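Local atomic coordinates of alpha-n-acetylglucosaminidase family protein (Clostridium perfringens, PDB entry 4A41), a protein that is an alpha-N-acetylglucosaminidase of glycoside hydrolase family 89, represented here by a family 32 carbohydrate-binding module that binds galactose. Residues 41-47 / 57-63; 95-100 / 147-153. One frame throughout, in Å; residues are numbered along the deposited sequence.

Contact 1 (41-47 / 57-63). With CA (calcium ion), chain B; GAL (beta-D-galactopyranose), chain C.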
loop_
_atom_site.group_PDB
_atom_site.type_symbol
_atom_site.label_atom_id
_atom_site.label_comp_id
_atom_site.label_asym_id
_atom_site.label_seq_id
_atom_site.Cartn_x
_atom_site.Cartn_y
_atom_site.Cartn_z
ATOM N N VAL A 41 -1.403 18.066 -0.823
ATOM C CA VAL A 41 -1.993 19.054 -1.726
ATOM C C VAL A 41 -3.528 18.903 -1.735
ATOM O O VAL A 41 -4.199 19.408 -2.642
ATOM C CB VAL A 41 -1.399 18.939 -3.157
ATOM C CG1 VAL A 41 0.083 19.257 -3.167
ATOM C CG2 VAL A 41 -1.631 17.527 -3.766
ATOM N N GLY A 42 -4.055 18.200 -0.725
ATOM C CA GLY A 42 -5.495 18.065 -0.434
ATOM C C GLY A 42 -5.927 16.631 -0.119
ATOM O O GLY A 42 -6.143 16.240 1.032
ATOM N N ASN A 43 -6.061 15.843 -1.158
ATOM C CA ASN A 43 -6.471 14.456 -0.985
ATOM C C ASN A 43 -5.359 13.482 -1.312
ATOM O O ASN A 43 -5.589 12.292 -1.487
ATOM C CB ASN A 43 -7.679 14.190 -1.869
ATOM C CG ASN A 43 -8.943 14.733 -1.275
ATOM O OD1 ASN A 43 -9.086 14.901 -0.048
ATOM N ND2 ASN A 43 -9.897 15.014 -2.157
ATOM N N GLU A 44 -4.148 14.007 -1.395
ATOM C CA GLU A 44 -2.956 13.229 -1.714
ATOM C C GLU A 44 -1.761 14.105 -1.255
ATOM O O GLU A 44 -1.950 15.304 -1.062
ATOM C CB GLU A 44 -2.893 12.911 -3.242
ATOM C CG GLU A 44 -2.537 14.101 -4.129
ATOM C CD GLU A 44 -2.649 13.809 -5.623
ATOM O OE1 GLU A 44 -3.498 12.992 -6.019
ATOM O OE2 GLU A 44 -1.902 14.426 -6.402
ATOM N N GLY A 45 -0.554 13.560 -1.101
ATOM C CA GLY A 45 -0.259 12.160 -1.366
ATOM C C GLY A 45 0.514 11.520 -0.228
ATOM O O GLY A 45 1.247 10.558 -0.464
ATOM N N LEU A 46 0.349 12.045 0.992
ATOM C CA LEU A 46 1.070 11.506 2.155
ATOM C C LEU A 46 0.751 10.033 2.373
ATOM O O LEU A 46 -0.389 9.616 2.190
ATOM C CB LEU A 46 0.703 12.262 3.418
ATOM C CG LEU A 46 1.065 13.744 3.366
ATOM C CD1 LEU A 46 0.641 14.387 4.709
ATOM C CD2 LEU A 46 2.552 13.976 3.089
ATOM N N ALA A 47 1.759 9.240 2.739
ATOM C CA ALA A 47 1.548 7.815 3.065
ATOM C C ALA A 47 0.416 7.547 4.063
ATOM O O ALA A 47 -0.375 6.579 3.903
ATOM C CB ALA A 47 2.834 7.212 3.591
ATOM N N THR A 57 -9.083 10.047 0.011
ATOM C CA THR A 57 -7.691 10.462 0.231
ATOM C C THR A 57 -6.762 9.313 -0.137
ATOM O O THR A 57 -7.053 8.134 0.142
ATOM C CB THR A 57 -7.418 10.856 1.681
ATOM O OG1 THR A 57 -7.529 9.702 2.532
ATOM C CG2 THR A 57 -8.426 11.871 2.184
ATOM N N ILE A 58 -5.629 9.668 -0.741
ATOM C CA ILE A 58 -4.734 8.639 -1.254
ATOM C C ILE A 58 -3.281 8.936 -0.922
ATOM O O ILE A 58 -2.863 10.099 -0.854
ATOM C CB ILE A 58 -4.902 8.454 -2.809
ATOM C CG1 ILE A 58 -4.318 9.655 -3.593
ATOM C CG2 ILE A 58 -6.389 8.142 -3.151
ATOM C CD1 ILE A 58 -4.522 9.594 -5.109
ATOM N N TRP A 59 -2.507 7.878 -0.672
ATOM C CA TRP A 59 -1.046 7.974 -0.831
ATOM C C TRP A 59 -0.779 8.080 -2.320
ATOM O O TRP A 59 -1.463 7.418 -3.122
ATOM C CB TRP A 59 -0.374 6.705 -0.314
ATOM C CG TRP A 59 1.053 6.546 -0.750
ATOM C CD1 TRP A 59 2.094 7.391 -0.485
ATOM C CD2 TRP A 59 1.596 5.475 -1.536
ATOM N NE1 TRP A 59 3.253 6.918 -1.066
ATOM C CE2 TRP A 59 2.980 5.738 -1.702
ATOM C CE3 TRP A 59 1.049 4.299 -2.103
ATOM C CZ2 TRP A 59 3.822 4.885 -2.422
ATOM C CZ3 TRP A 59 1.894 3.437 -2.809
ATOM C CH2 TRP A 59 3.272 3.734 -2.948
ATOM N N HIS A 60 0.183 8.908 -2.692
ATOM C CA HIS A 60 0.621 8.974 -4.100
ATOM C C HIS A 60 2.120 9.214 -4.088
ATOM O O HIS A 60 2.631 10.011 -3.268
ATOM C CB HIS A 60 -0.083 10.164 -4.810
ATOM C CG HIS A 60 -0.023 10.162 -6.320
ATOM N ND1 HIS A 60 1.149 10.319 -7.037
ATOM C CD2 HIS A 60 -1.020 10.077 -7.244
ATOM C CE1 HIS A 60 0.871 10.355 -8.331
ATOM N NE2 HIS A 60 -0.432 10.211 -8.485
ATOM N N THR A 61 2.845 8.534 -4.966
ATOM C CA THR A 61 4.279 8.758 -5.073
ATOM C C THR A 61 4.540 10.232 -5.434
ATOM O O THR A 61 3.696 10.888 -6.055
ATOM C CB THR A 61 4.925 7.828 -6.144
ATOM O OG1 THR A 61 4.135 7.848 -7.346
ATOM C CG2 THR A 61 5.009 6.365 -5.615
ATOM N N LYS A 62 5.722 10.720 -5.055
ATOM C CA LYS A 62 6.139 12.099 -5.350
ATOM C C LYS A 62 6.216 12.358 -6.843
ATOM O O LYS A 62 6.802 11.571 -7.592
ATOM C CB LYS A 62 7.497 12.378 -4.704
ATOM C CG LYS A 62 8.162 13.714 -5.099
ATOM C CD LYS A 62 7.323 14.888 -4.641
ATOM C CE LYS A 62 8.081 16.192 -4.796
ATOM N NZ LYS A 62 9.073 16.360 -3.714
ATOM N N TYR A 63 5.620 13.471 -7.272
ATOM C CA TYR A 63 5.745 13.857 -8.663
ATOM C C TYR A 63 6.211 15.325 -8.745
ATOM O O TYR A 63 6.443 15.959 -7.712
ATOM C CB TYR A 63 4.473 13.527 -9.446
ATOM C CG TYR A 63 3.217 14.157 -8.919
ATOM C CD1 TYR A 63 2.813 15.422 -9.361
ATOM C CD2 TYR A 63 2.399 13.487 -7.992
ATOM C CE1 TYR A 63 1.636 16.000 -8.875
ATOM C CE2 TYR A 63 1.223 14.056 -7.508
ATOM C CZ TYR A 63 0.841 15.313 -7.970
ATOM O OH TYR A 63 -0.313 15.899 -7.512
HETATM CA CA CA B . -7.463 7.169 2.369
HETATM C C1 GAL C . -3.051 14.501 -11.773
HETATM C C2 GAL C . -3.731 13.597 -10.762
HETATM C C3 GAL C . -2.804 13.477 -9.546
HETATM C C4 GAL C . -1.425 13.010 -9.993
HETATM C C5 GAL C . -0.884 13.965 -11.062
HETATM C C6 GAL C . 0.499 13.543 -11.556
HETATM O O1 GAL C . -3.862 14.540 -12.914
HETATM O O2 GAL C . -5.017 14.097 -10.398
HETATM O O3 GAL C . -3.422 12.593 -8.619
HETATM O O4 GAL C . -1.528 11.674 -10.527
HETATM O O5 GAL C . -1.806 13.929 -12.135
HETATM O O6 GAL C . 1.057 14.514 -12.442
#

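Contact 2 (95-100 / 147-153). With GAL (beta-D-galactopyranose), chain C.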
loop_
_atom_site.group_PDB
_atom_site.type_symbol
_atom_site.label_atom_id
_atom_site.label_comp_id
_atom_site.label_asym_id
_atom_site.label_seq_id
_atom_site.Cartn_x
_atom_site.Cartn_y
_atom_site.Cartn_z
ATOM N N LYS A 95 -7.313 7.389 -12.514
ATOM C CA LYS A 95 -6.452 6.173 -12.533
ATOM C C LYS A 95 -4.947 6.330 -12.272
ATOM O O LYS A 95 -4.264 5.314 -12.059
ATOM C CB LYS A 95 -6.654 5.411 -13.855
ATOM C CG LYS A 95 -8.032 4.759 -13.975
ATOM C CD LYS A 95 -8.148 3.813 -15.172
ATOM C CE LYS A 95 -9.486 3.081 -15.148
ATOM N NZ LYS A 95 -9.527 1.891 -16.069
ATOM N N ASN A 96 -4.408 7.554 -12.263
ATOM C CA ASN A 96 -2.947 7.703 -12.059
ATOM C C ASN A 96 -2.504 7.012 -10.775
ATOM O O ASN A 96 -3.076 7.231 -9.681
ATOM C CB ASN A 96 -2.476 9.144 -12.009
ATOM C CG ASN A 96 -2.293 9.763 -13.379
ATOM O OD1 ASN A 96 -2.390 9.081 -14.426
ATOM N ND2 ASN A 96 -2.023 11.067 -13.373
ATOM N N GLY A 97 -1.544 6.121 -10.947
ATOM C CA GLY A 97 -0.978 5.387 -9.815
ATOM C C GLY A 97 -1.672 4.069 -9.481
ATOM O O GLY A 97 -1.199 3.332 -8.604
ATOM N N ASN A 98 -2.764 3.739 -10.163
ATOM C CA ASN A 98 -3.385 2.427 -9.957
ATOM C C ASN A 98 -2.316 1.377 -10.215
ATOM O O ASN A 98 -1.688 1.331 -11.302
ATOM C CB ASN A 98 -4.598 2.212 -10.879
ATOM C CG ASN A 98 -5.829 2.934 -10.380
ATOM O OD1 ASN A 98 -5.766 3.737 -9.446
ATOM N ND2 ASN A 98 -6.968 2.673 -11.020
ATOM N N ILE A 99 -2.068 0.564 -9.183
ATOM C CA ILE A 99 -0.926 -0.334 -9.225
ATOM C C ILE A 99 -1.278 -1.566 -10.058
ATOM O O ILE A 99 -2.296 -2.213 -9.803
ATOM C CB ILE A 99 -0.479 -0.718 -7.791
ATOM C CG1 ILE A 99 -0.003 0.513 -7.045
ATOM C CG2 ILE A 99 0.599 -1.829 -7.841
ATOM C CD1 ILE A 99 0.159 0.315 -5.519
ATOM N N THR A 100 -0.436 -1.885 -11.035
ATOM C CA THR A 100 -0.767 -2.993 -11.949
ATOM C C THR A 100 0.230 -4.139 -11.892
ATOM O O THR A 100 -0.044 -5.220 -12.411
ATOM C CB THR A 100 -0.899 -2.501 -13.389
ATOM O OG1 THR A 100 0.300 -1.812 -13.733
ATOM C CG2 THR A 100 -2.125 -1.553 -13.516
ATOM N N GLY A 147 2.681 1.048 -12.321
ATOM C CA GLY A 147 1.384 1.649 -12.055
ATOM C C GLY A 147 1.010 2.607 -13.150
ATOM O O GLY A 147 1.878 3.027 -13.932
ATOM N N VAL A 148 -0.264 2.970 -13.178
ATOM C CA VAL A 148 -0.766 3.803 -14.299
ATOM C C VAL A 148 -0.012 5.138 -14.320
ATOM O O VAL A 148 0.099 5.833 -13.314
ATOM C CB VAL A 148 -2.275 4.008 -14.209
ATOM C CG1 VAL A 148 -2.719 5.064 -15.232
ATOM C CG2 VAL A 148 -3.037 2.694 -14.452
ATOM N N GLY A 149 0.537 5.505 -15.491
ATOM C CA GLY A 149 1.294 6.744 -15.617
ATOM C C GLY A 149 2.712 6.671 -15.087
ATOM O O GLY A 149 3.452 7.648 -15.143
ATOM N N GLY A 150 3.079 5.513 -14.539
ATOM C CA GLY A 150 4.373 5.380 -13.868
ATOM C C GLY A 150 4.406 5.945 -12.454
ATOM O O GLY A 150 5.478 6.112 -11.888
ATOM N N PHE A 151 3.225 6.237 -11.906
ATOM C CA PHE A 151 3.050 6.645 -10.516
ATOM C C PHE A 151 2.530 5.420 -9.747
ATOM O O PHE A 151 2.136 4.436 -10.340
ATOM C CB PHE A 151 1.976 7.730 -10.438
ATOM C CG PHE A 151 2.166 8.859 -11.429
ATOM C CD1 PHE A 151 3.130 9.823 -11.223
ATOM C CD2 PHE A 151 1.321 8.973 -12.543
ATOM C CE1 PHE A 151 3.299 10.882 -12.152
ATOM C CE2 PHE A 151 1.483 10.026 -13.470
ATOM C CZ PHE A 151 2.463 10.967 -13.268
ATOM N N ALA A 152 2.545 5.513 -8.421
ATOM C CA ALA A 152 1.791 4.562 -7.595
ATOM C C ALA A 152 0.928 5.321 -6.628
ATOM O O ALA A 152 1.353 6.343 -6.054
ATOM C CB ALA A 152 2.729 3.628 -6.859
ATOM N N SER A 153 -0.289 4.821 -6.431
ATOM C CA SER A 153 -1.189 5.447 -5.462
ATOM C C SER A 153 -2.068 4.408 -4.793
ATOM O O SER A 153 -2.191 3.287 -5.285
ATOM C CB SER A 153 -2.048 6.563 -6.111
ATOM O OG SER A 153 -2.858 6.040 -7.155
HETATM C C1 GAL C . -3.051 14.501 -11.773
HETATM C C2 GAL C . -3.731 13.597 -10.762
HETATM C C3 GAL C . -2.804 13.477 -9.546
HETATM C C4 GAL C . -1.425 13.010 -9.993
HETATM C C5 GAL C . -0.884 13.965 -11.062
HETATM C C6 GAL C . 0.499 13.543 -11.556
HETATM O O1 GAL C . -3.862 14.540 -12.914
HETATM O O2 GAL C . -5.017 14.097 -10.398
HETATM O O3 GAL C . -3.422 12.593 -8.619
HETATM O O4 GAL C . -1.528 11.674 -10.527
HETATM O O5 GAL C . -1.806 13.929 -12.135
HETATM O O6 GAL C . 1.057 14.514 -12.442
HETATM O O HOH W 1 -4.972 4.127 -6.840
#

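Contact 1 (41-47 / 57-63)
Glu-44 reaches past Ile-58 to the hydroxyl of Tyr-63 and to the bound galactose. Its CB packs on Ile-58 CG1 at 3.6 Å. CG then sits between the backbone N and the carbonyl carbon (chi1 73°), and the extended chain beyond it carries the carboxylate to the sugar. OE1 accepts a hydrogen bond from galactose O3 at 2.6 Å, with Ile-58 CD1 alongside. OE2 lies in the plane of the Tyr-63 ring, at its edge, and receives a hydrogen bond from Tyr-63 OH (2.4 Å, its exact length doubtful), the carboxylate standing 84° to the ring. Galactose C6 sits over the centre of one face of that ring, 3.6 Å above the plane. His-60 adds a second polar contact to the sugar: NE2 and galactose O4 share a hydrogen bond of 2.7 Å, while ND1 donates to Thr-61 O in the ring plane and so fixes the imidazole's rotation. Ile-58 N donates to Asn-43 O (2.7 Å) and His-60 N to Gly-45 O (3.0 Å), on either side of the cis peptide joining Glu-44 to Gly-45. Thr-57 binds calcium through both O and OG1, in a site completed by Phe-49, Asp-52, Lys-54, Ala-155 and Glu-156. A carboxylate bonded to the tyrosine and an imidazole tied to its neighbour's carbonyl are consistent with groups held in place to meet O3 and the axial O4 of galactose.

Contact 2 (95-100 / 147-153)
Gly-97 and Ala-152 bring their backbones unusually close, CA to CA 3.6 Å, an approach made possible by the glycine's lack of a side chain. Gly-97 CA points its hydrogen at Phe-151 O (3.3 Å), and Gly-97 N donates to Val-148 O (2.9 Å). Its carbonyl is met less regularly: Ser-153 N bonds to Gly-97 O at 2.8 Å from 37° above the carbonyl plane. Gly-97 is the third residue of a type II turn from Lys-95 to Asn-98, and the isopropyl group of Val-148 packs against the first carbonyl of that turn. With OG between its backbone N and carbonyl carbon (chi1 61°), Ser-153 donates in plane to a lone pair of Asn-96 O at 2.8 Å; Arg-91 NH1 also bonds to this carbonyl. A water donates to both Ser-153 OG and Asn-98 OD1, while Asn-98 ND2 is held by Asp-123 O. On the sugar side, Asn-96 and Phe-151 run side by side in the same direction, amide and ring planes 44° apart, with ND2 3.7 Å from CE2. Asn-96 ND2 donates to galactose O4 at 3.0 Å and more weakly to the ring oxygen O5, and Phe-151 CZ packs on galactose C6 at 3.7 Å. Serine and arginine hold the backbone of Asn-96, from which the side chain reaches O4, and the phenyl ring beside the amide adds an apolar wall at the hydroxymethyl group.

Overall arrangement
Both segments of contact 1 precede those of contact 2 in sequence; their centres lie 12 Å apart, and both belong to the F5/8 type C domain, a beta-sandwich. Strand 59-60 of contact 1 edges the four-stranded antiparallel sheet and pairs with strand 153-160, whose first residue ends contact 2. The join extends to the residues just before strand 153-160: Thr-61 N lies 2.9 Å from Ala-152 O, a probable hydrogen bond, and His-60 packs against Phe-151. The two contacts form adjoining walls of one galactose pocket, supplying all but Arg-91 of its six residues. The recognition surface is built from loops together with strand 59-60, with calcium bound in part by contact 1, through Thr-57.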